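Long-range contacts in periplasmic branched-chain amino acid-binding protein (Burkholderia mallei, PDB 3I09), which probably captures branched-chain amino acids or related small carboxylates in the periplasm and delivers them to an ABC transporter: residues A[7-12]-A[74-79]; A[97-102]-A[116-121]. All blocks are in the same frame, centred on the assembly; numbering follows the deposited sequence.

Interaction 1: residues A[7-12]-A[74-79]; sequences IGFITD and LLVGGT. With AAE (acetoacetic acid), chain C.
Ile-7 and Leu-74 pair in a parallel ladder, lying side by side on one face with Ile-7 CG2 4.0 Å from Leu-74 CD2. That same methyl also meets Val-76 CG2, and Phe-9 completes the row. A chi1 of 179° sets the phenyl ring opposite the main-chain nitrogen; it stands off the face and leans toward the neighbouring strand, bringing CD1 to 3.7 Å from Val-76 CG1, while Val-76 O lies at the ring edge. On the other face Ile-10 and Leu-75 meet through their CD1 methyls, and Gly-8, without a side chain, leaves this face to them.

The backbones are joined by alternating bonds: Gly-8 N to Leu-74 O, Val-76 N to Gly-8 O (2.8 Å), Ile-10 N to Val-76 O, and Gly-78 N to Ile-10 O, which is more bent (144° at the hydrogen). Beyond it a side chain takes over, for Thr-79 N donates to Thr-11 OG1 at 2.9 Å. Gly-78 suits this point because its bare CA lets Thr-11 OG1 approach to 3.3 Å. A water ties the two ends together, donating to Thr-11 OG1 and Asp-12 O and accepting from Thr-79 OG1 at 2.7 Å.

Further out, Asp-21 OD2 bonds Thr-11 OG1, and the carboxylate of Asp-12 is gripped by the backbone amides of Ser-14 and Gly-15 at OD1 and by Tyr-17 N and Asn-54 ND2 at OD2. Helices 22-36 and 278-297 cover the Ile-7 and Phe-9 face; helix 56-69 covers Ile-10 and Leu-75. Beyond the strand end Thr-79 places its CA 3.3 Å from O8 of the bound acetoacetic acid. Hydrophobic central strands sandwiched by helices, with polar loops at their C-terminal ends forming the ligand site, typify the Rossmann-like lobe of type I periplasmic binding proteins.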
loop_
_atom_site.group_PDB
_atom_site.type_symbol
_atom_site.label_atom_id
_atom_site.label_comp_id
_atom_site.label_asym_id
_atom_site.label_seq_id
_atom_site.Cartn_x
_atom_site.Cartn_y
_atom_site.Cartn_z
ATOM N N ILE A 7 -14.518 2.288 -14.820
ATOM C CA ILE A 7 -13.536 2.061 -13.744
ATOM C C ILE A 7 -14.178 2.455 -12.411
ATOM O O ILE A 7 -14.676 3.572 -12.279
ATOM C CB ILE A 7 -12.320 2.912 -14.008
ATOM C CG1 ILE A 7 -11.644 2.486 -15.336
ATOM C CG2 ILE A 7 -11.319 2.844 -12.815
ATOM C CD1 ILE A 7 -10.402 3.353 -15.706
ATOM N N GLY A 8 -14.124 1.569 -11.423
ATOM C CA GLY A 8 -14.677 1.867 -10.113
ATOM C C GLY A 8 -13.565 1.849 -9.079
ATOM O O GLY A 8 -12.693 0.991 -9.128
ATOM N N PHE A 9 -13.591 2.816 -8.171
ATOM C CA PHE A 9 -12.591 2.969 -7.150
ATOM C C PHE A 9 -13.285 2.952 -5.799
ATOM O O PHE A 9 -14.189 3.753 -5.558
ATOM C CB PHE A 9 -11.865 4.294 -7.355
ATOM C CG PHE A 9 -10.788 4.603 -6.326
ATOM C CD1 PHE A 9 -9.817 3.681 -6.006
ATOM C CD2 PHE A 9 -10.736 5.859 -5.722
ATOM C CE1 PHE A 9 -8.780 4.004 -5.067
ATOM C CE2 PHE A 9 -9.750 6.181 -4.808
ATOM C CZ PHE A 9 -8.760 5.286 -4.507
ATOM N N ILE A 10 -12.835 2.057 -4.938
ATOM C CA ILE A 10 -13.411 1.920 -3.585
ATOM C C ILE A 10 -12.313 1.987 -2.546
ATOM O O ILE A 10 -11.356 1.183 -2.549
ATOM C CB ILE A 10 -14.211 0.628 -3.401
ATOM C CG1 ILE A 10 -15.260 0.469 -4.486
ATOM C CG2 ILE A 10 -14.852 0.645 -1.972
ATOM C CD1 ILE A 10 -16.086 -0.840 -4.378
ATOM N N THR A 11 -12.409 2.970 -1.666
ATOM C CA THR A 11 -11.376 3.222 -0.683
ATOM C C THR A 11 -11.955 3.932 0.515
ATOM O O THR A 11 -13.156 4.235 0.553
ATOM C CB THR A 11 -10.184 4.050 -1.298
ATOM O OG1 THR A 11 -9.021 3.902 -0.461
ATOM C CG2 THR A 11 -10.540 5.549 -1.461
ATOM N N ASP A 12 -11.145 4.110 1.541
ATOM C CA ASP A 12 -11.569 4.897 2.720
ATOM C C ASP A 12 -11.459 6.393 2.353
ATOM O O ASP A 12 -10.350 6.913 2.176
ATOM C CB ASP A 12 -10.661 4.613 3.908
ATOM C CG ASP A 12 -10.953 5.501 5.116
ATOM O OD1 ASP A 12 -12.021 6.124 5.134
ATOM O OD2 ASP A 12 -10.107 5.552 6.051
ATOM N N LEU A 74 -13.091 -2.403 -14.693
ATOM C CA LEU A 74 -11.968 -2.465 -13.732
ATOM C C LEU A 74 -12.449 -2.037 -12.347
ATOM O O LEU A 74 -13.090 -0.984 -12.207
ATOM C CB LEU A 74 -10.834 -1.517 -14.139
ATOM C CG LEU A 74 -9.704 -1.282 -13.115
ATOM C CD1 LEU A 74 -8.902 -2.577 -12.854
ATOM C CD2 LEU A 74 -8.757 -0.124 -13.539
ATOM N N LEU A 75 -12.088 -2.836 -11.346
ATOM C CA LEU A 75 -12.197 -2.462 -9.936
ATOM C C LEU A 75 -10.817 -2.128 -9.402
ATOM O O LEU A 75 -9.878 -2.964 -9.425
ATOM C CB LEU A 75 -12.850 -3.562 -9.114
ATOM C CG LEU A 75 -13.018 -3.289 -7.625
ATOM C CD1 LEU A 75 -13.952 -2.075 -7.406
ATOM C CD2 LEU A 75 -13.508 -4.570 -6.857
ATOM N N VAL A 76 -10.674 -0.889 -8.949
ATOM C CA VAL A 76 -9.462 -0.428 -8.291
ATOM C C VAL A 76 -9.723 -0.450 -6.801
ATOM O O VAL A 76 -10.601 0.262 -6.318
ATOM C CB VAL A 76 -9.027 0.984 -8.697
ATOM C CG1 VAL A 76 -7.699 1.377 -7.957
ATOM C CG2 VAL A 76 -8.836 1.047 -10.247
ATOM N N GLY A 77 -8.931 -1.245 -6.092
ATOM C CA GLY A 77 -9.050 -1.418 -4.650
ATOM C C GLY A 77 -8.149 -0.424 -3.944
ATOM O O GLY A 77 -6.947 -0.337 -4.207
ATOM N N GLY A 78 -8.717 0.306 -2.988
ATOM C CA GLY A 78 -7.943 1.248 -2.195
ATOM C C GLY A 78 -7.459 0.647 -0.888
ATOM O O GLY A 78 -6.968 -0.484 -0.840
ATOM N N THR A 79 -7.541 1.437 0.165
ATOM C CA THR A 79 -6.967 1.071 1.452
ATOM C C THR A 79 -7.851 0.049 2.191
ATOM O O THR A 79 -8.996 -0.204 1.813
ATOM C CB THR A 79 -6.741 2.336 2.304
ATOM O OG1 THR A 79 -7.939 3.108 2.346
ATOM C CG2 THR A 79 -5.599 3.228 1.701
HETATM O O1 AAE C . -3.755 -2.902 4.088
HETATM C C2 AAE C . -4.115 -2.074 4.944
HETATM O O3 AAE C . -5.140 -2.234 5.642
HETATM C C4 AAE C . -3.237 -0.857 5.182
HETATM C C5 AAE C . -3.673 0.307 4.338
HETATM O O8 AAE C . -4.491 0.165 3.398
HETATM C C9 AAE C . -2.942 1.592 4.595
HETATM O O HOH W 1 -8.056 5.721 1.628
#

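Interaction 2: residues A[97-102]-A[116-121]; sequences VYINIG and YTVHYA. With AAE (acetoacetic acid), chain C.
His-119 turns the CD2 edge of its imidazole to the backbone oxygen of Asn-100, which lies in the ring plane 3.5 Å from CD2 and also accepts the amide of Tyr-120 at 2.9 Å. The amide of Asn-100 runs alongside the ring, the two planes 75° apart, and both groups reach for one residue of the ligand pocket: Asn-100 OD1 takes Ala-103 N, while His-119 NE2 bonds Ala-103 O. A residue with a donor and an acceptor suits position 100, since its ND2 also donates to Tyr-98 OH at 3.0 Å, a phenol bonded to Ala-84 O of helix 81-94.

Three further backbone bonds zip the parallel strands: Tyr-98 N to Tyr-116 O, Val-118 N to Tyr-98 O and Asn-100 N to Val-118 O (2.8 Å). Strand 117-119 is the edge strand of this lobe's sheet in the type I binding-protein fold, and a loop without helix, whose Cys-113 is disulfide-bonded to Cys-371, joins it to strand 97-100 in place of the usual helical crossover.

On the face away from Tyr-98, beta-branched residues, which suit an extended strand, pack side by side: Ile-99 CG1 is 3.9 Å from Val-118 CB, and its CG2 meets Tyr-120 CB. The tyrosine ring turns away from strand 97-100 to helix 278-297, where its hydroxyl bonds Ser-285 and Thr-289. Past the strand ends a water accepts from Ala-121 N at 3.0 Å and lies 2.8 Å from Ile-101 O, while Gly-102 O, also bonded to the hydroxyl of Tyr-122, lies 2.7 Å from O8 of the acetoacetic acid.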
loop_
_atom_site.group_PDB
_atom_site.type_symbol
_atom_site.label_atom_id
_atom_site.label_comp_id
_atom_site.label_asym_id
_atom_site.label_seq_id
_atom_site.Cartn_x
_atom_site.Cartn_y
_atom_site.Cartn_z
ATOM N N VAL A 97 -11.479 -7.922 -13.681
ATOM C CA VAL A 97 -10.152 -7.423 -13.363
ATOM C C VAL A 97 -10.138 -6.513 -12.123
ATOM O O VAL A 97 -10.902 -5.536 -12.021
ATOM C CB VAL A 97 -9.521 -6.662 -14.577
ATOM C CG1 VAL A 97 -8.100 -6.099 -14.214
ATOM C CG2 VAL A 97 -9.485 -7.594 -15.827
ATOM N N TYR A 98 -9.274 -6.861 -11.180
ATOM C CA TYR A 98 -9.194 -6.216 -9.898
ATOM C C TYR A 98 -7.728 -5.830 -9.625
ATOM O O TYR A 98 -6.849 -6.711 -9.492
ATOM C CB TYR A 98 -9.716 -7.161 -8.817
ATOM C CG TYR A 98 -9.559 -6.675 -7.372
ATOM C CD1 TYR A 98 -9.934 -5.390 -6.977
ATOM C CD2 TYR A 98 -9.076 -7.537 -6.397
ATOM C CE1 TYR A 98 -9.818 -4.985 -5.652
ATOM C CE2 TYR A 98 -8.947 -7.152 -5.082
ATOM C CZ TYR A 98 -9.312 -5.882 -4.708
ATOM O OH TYR A 98 -9.151 -5.524 -3.402
ATOM N N ILE A 99 -7.479 -4.526 -9.514
ATOM C CA ILE A 99 -6.157 -4.060 -9.187
ATOM C C ILE A 99 -6.214 -3.371 -7.841
ATOM O O ILE A 99 -6.944 -2.386 -7.648
ATOM C CB ILE A 99 -5.612 -3.114 -10.247
ATOM C CG1 ILE A 99 -5.616 -3.819 -11.592
ATOM C CG2 ILE A 99 -4.186 -2.691 -9.861
ATOM C CD1 ILE A 99 -5.130 -2.929 -12.749
ATOM N N ASN A 100 -5.500 -3.930 -6.877
ATOM C CA ASN A 100 -5.430 -3.336 -5.549
ATOM C C ASN A 100 -4.148 -2.538 -5.326
ATOM O O ASN A 100 -3.039 -3.041 -5.557
ATOM C CB ASN A 100 -5.572 -4.361 -4.453
ATOM C CG ASN A 100 -5.756 -3.679 -3.098
ATOM O OD1 ASN A 100 -4.805 -3.134 -2.558
ATOM N ND2 ASN A 100 -7.004 -3.634 -2.601
ATOM N N ILE A 101 -4.322 -1.271 -4.925
ATOM C CA ILE A 101 -3.191 -0.397 -4.622
ATOM C C ILE A 101 -3.024 -0.154 -3.114
ATOM O O ILE A 101 -1.932 -0.335 -2.545
ATOM C CB ILE A 101 -3.348 0.992 -5.309
ATOM C CG1 ILE A 101 -3.061 0.904 -6.821
ATOM C CG2 ILE A 101 -2.394 2.011 -4.692
ATOM C CD1 ILE A 101 -3.945 0.055 -7.562
ATOM N N GLY A 102 -4.095 0.286 -2.454
ATOM C CA GLY A 102 -3.937 0.840 -1.125
ATOM C C GLY A 102 -3.686 -0.156 -0.005
ATOM O O GLY A 102 -3.122 0.224 1.028
ATOM N N TYR A 116 -7.443 -13.078 -11.426
ATOM C CA TYR A 116 -7.963 -11.774 -11.803
ATOM C C TYR A 116 -7.457 -10.625 -10.939
ATOM O O TYR A 116 -7.984 -9.509 -11.057
ATOM C CB TYR A 116 -9.509 -11.823 -11.769
ATOM C CG TYR A 116 -10.030 -12.835 -12.762
ATOM C CD1 TYR A 116 -10.129 -12.517 -14.113
ATOM C CD2 TYR A 116 -10.305 -14.128 -12.380
ATOM C CE1 TYR A 116 -10.538 -13.455 -15.047
ATOM C CE2 TYR A 116 -10.733 -15.070 -13.318
ATOM C CZ TYR A 116 -10.830 -14.727 -14.636
ATOM O OH TYR A 116 -11.240 -15.669 -15.556
ATOM N N THR A 117 -6.446 -10.886 -10.096
ATOM C CA THR A 117 -5.987 -9.929 -9.092
ATOM C C THR A 117 -4.598 -9.421 -9.421
ATOM O O THR A 117 -3.724 -10.206 -9.770
ATOM C CB THR A 117 -5.970 -10.600 -7.736
ATOM O OG1 THR A 117 -7.300 -11.079 -7.442
ATOM C CG2 THR A 117 -5.453 -9.621 -6.626
ATOM N N VAL A 118 -4.407 -8.114 -9.314
ATOM C CA VAL A 118 -3.101 -7.522 -9.390
ATOM C C VAL A 118 -2.875 -6.759 -8.086
ATOM O O VAL A 118 -3.736 -5.963 -7.691
ATOM C CB VAL A 118 -3.001 -6.562 -10.581
ATOM C CG1 VAL A 118 -1.622 -5.866 -10.611
ATOM C CG2 VAL A 118 -3.260 -7.339 -11.871
ATOM N N HIS A 119 -1.711 -6.975 -7.453
ATOM C CA HIS A 119 -1.341 -6.239 -6.246
ATOM C C HIS A 119 -0.213 -5.304 -6.653
ATOM O O HIS A 119 0.908 -5.723 -6.922
ATOM C CB HIS A 119 -0.969 -7.193 -5.099
ATOM C CG HIS A 119 -1.122 -6.576 -3.724
ATOM N ND1 HIS A 119 -0.719 -7.223 -2.578
ATOM C CD2 HIS A 119 -1.703 -5.423 -3.314
ATOM C CE1 HIS A 119 -0.976 -6.463 -1.528
ATOM N NE2 HIS A 119 -1.579 -5.364 -1.941
ATOM N N TYR A 120 -0.547 -4.018 -6.751
ATOM C CA TYR A 120 0.218 -3.120 -7.588
ATOM C C TYR A 120 1.378 -2.372 -6.928
ATOM O O TYR A 120 2.421 -2.181 -7.579
ATOM C CB TYR A 120 -0.693 -2.109 -8.281
ATOM C CG TYR A 120 -0.089 -1.434 -9.507
ATOM C CD1 TYR A 120 -0.211 -2.009 -10.772
ATOM C CD2 TYR A 120 0.511 -0.161 -9.413
ATOM C CE1 TYR A 120 0.285 -1.367 -11.908
ATOM C CE2 TYR A 120 1.037 0.481 -10.550
ATOM C CZ TYR A 120 0.894 -0.122 -11.799
ATOM O OH TYR A 120 1.399 0.464 -12.938
ATOM N N ALA A 121 1.187 -1.903 -5.696
ATOM C CA ALA A 121 2.103 -0.905 -5.100
ATOM C C ALA A 121 3.103 -1.412 -4.073
ATOM O O ALA A 121 4.287 -1.043 -4.110
ATOM C CB ALA A 121 1.315 0.266 -4.526
HETATM O O1 AAE C . -3.755 -2.902 4.088
HETATM C C2 AAE C . -4.115 -2.074 4.944
HETATM O O3 AAE C . -5.140 -2.234 5.642
HETATM C C4 AAE C . -3.237 -0.857 5.182
HETATM C C5 AAE C . -3.673 0.307 4.338
HETATM O O8 AAE C . -4.491 0.165 3.398
HETATM C C9 AAE C . -2.942 1.592 4.595
HETATM O O HOH W 2 -0.363 -2.521 -3.156
#

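Interactions 1 and 2 are both buried and belong to one sheet, their centres about 9 Å apart. Strands 72-77 and 97-100 are neighbours, probably hydrogen-bonded through Leu-75 O with Ile-99 N and Gly-77 N with Ile-99 O. Interaction 1 lies in the interior of the sheet, and its strands carry aliphatic and phenylalanine side chains; its polar groups gather at the C-terminal ends. Interaction 2 includes the edge strand and carries polar side chains, Tyr-98, Asn-100, Thr-117 and His-119, along one whole face. Each has a water near the C-terminal ends of its strands, and each sends one residue, Thr-79 or Gly-102, to the acetoacetic acid. Helix 278-297 packs on both.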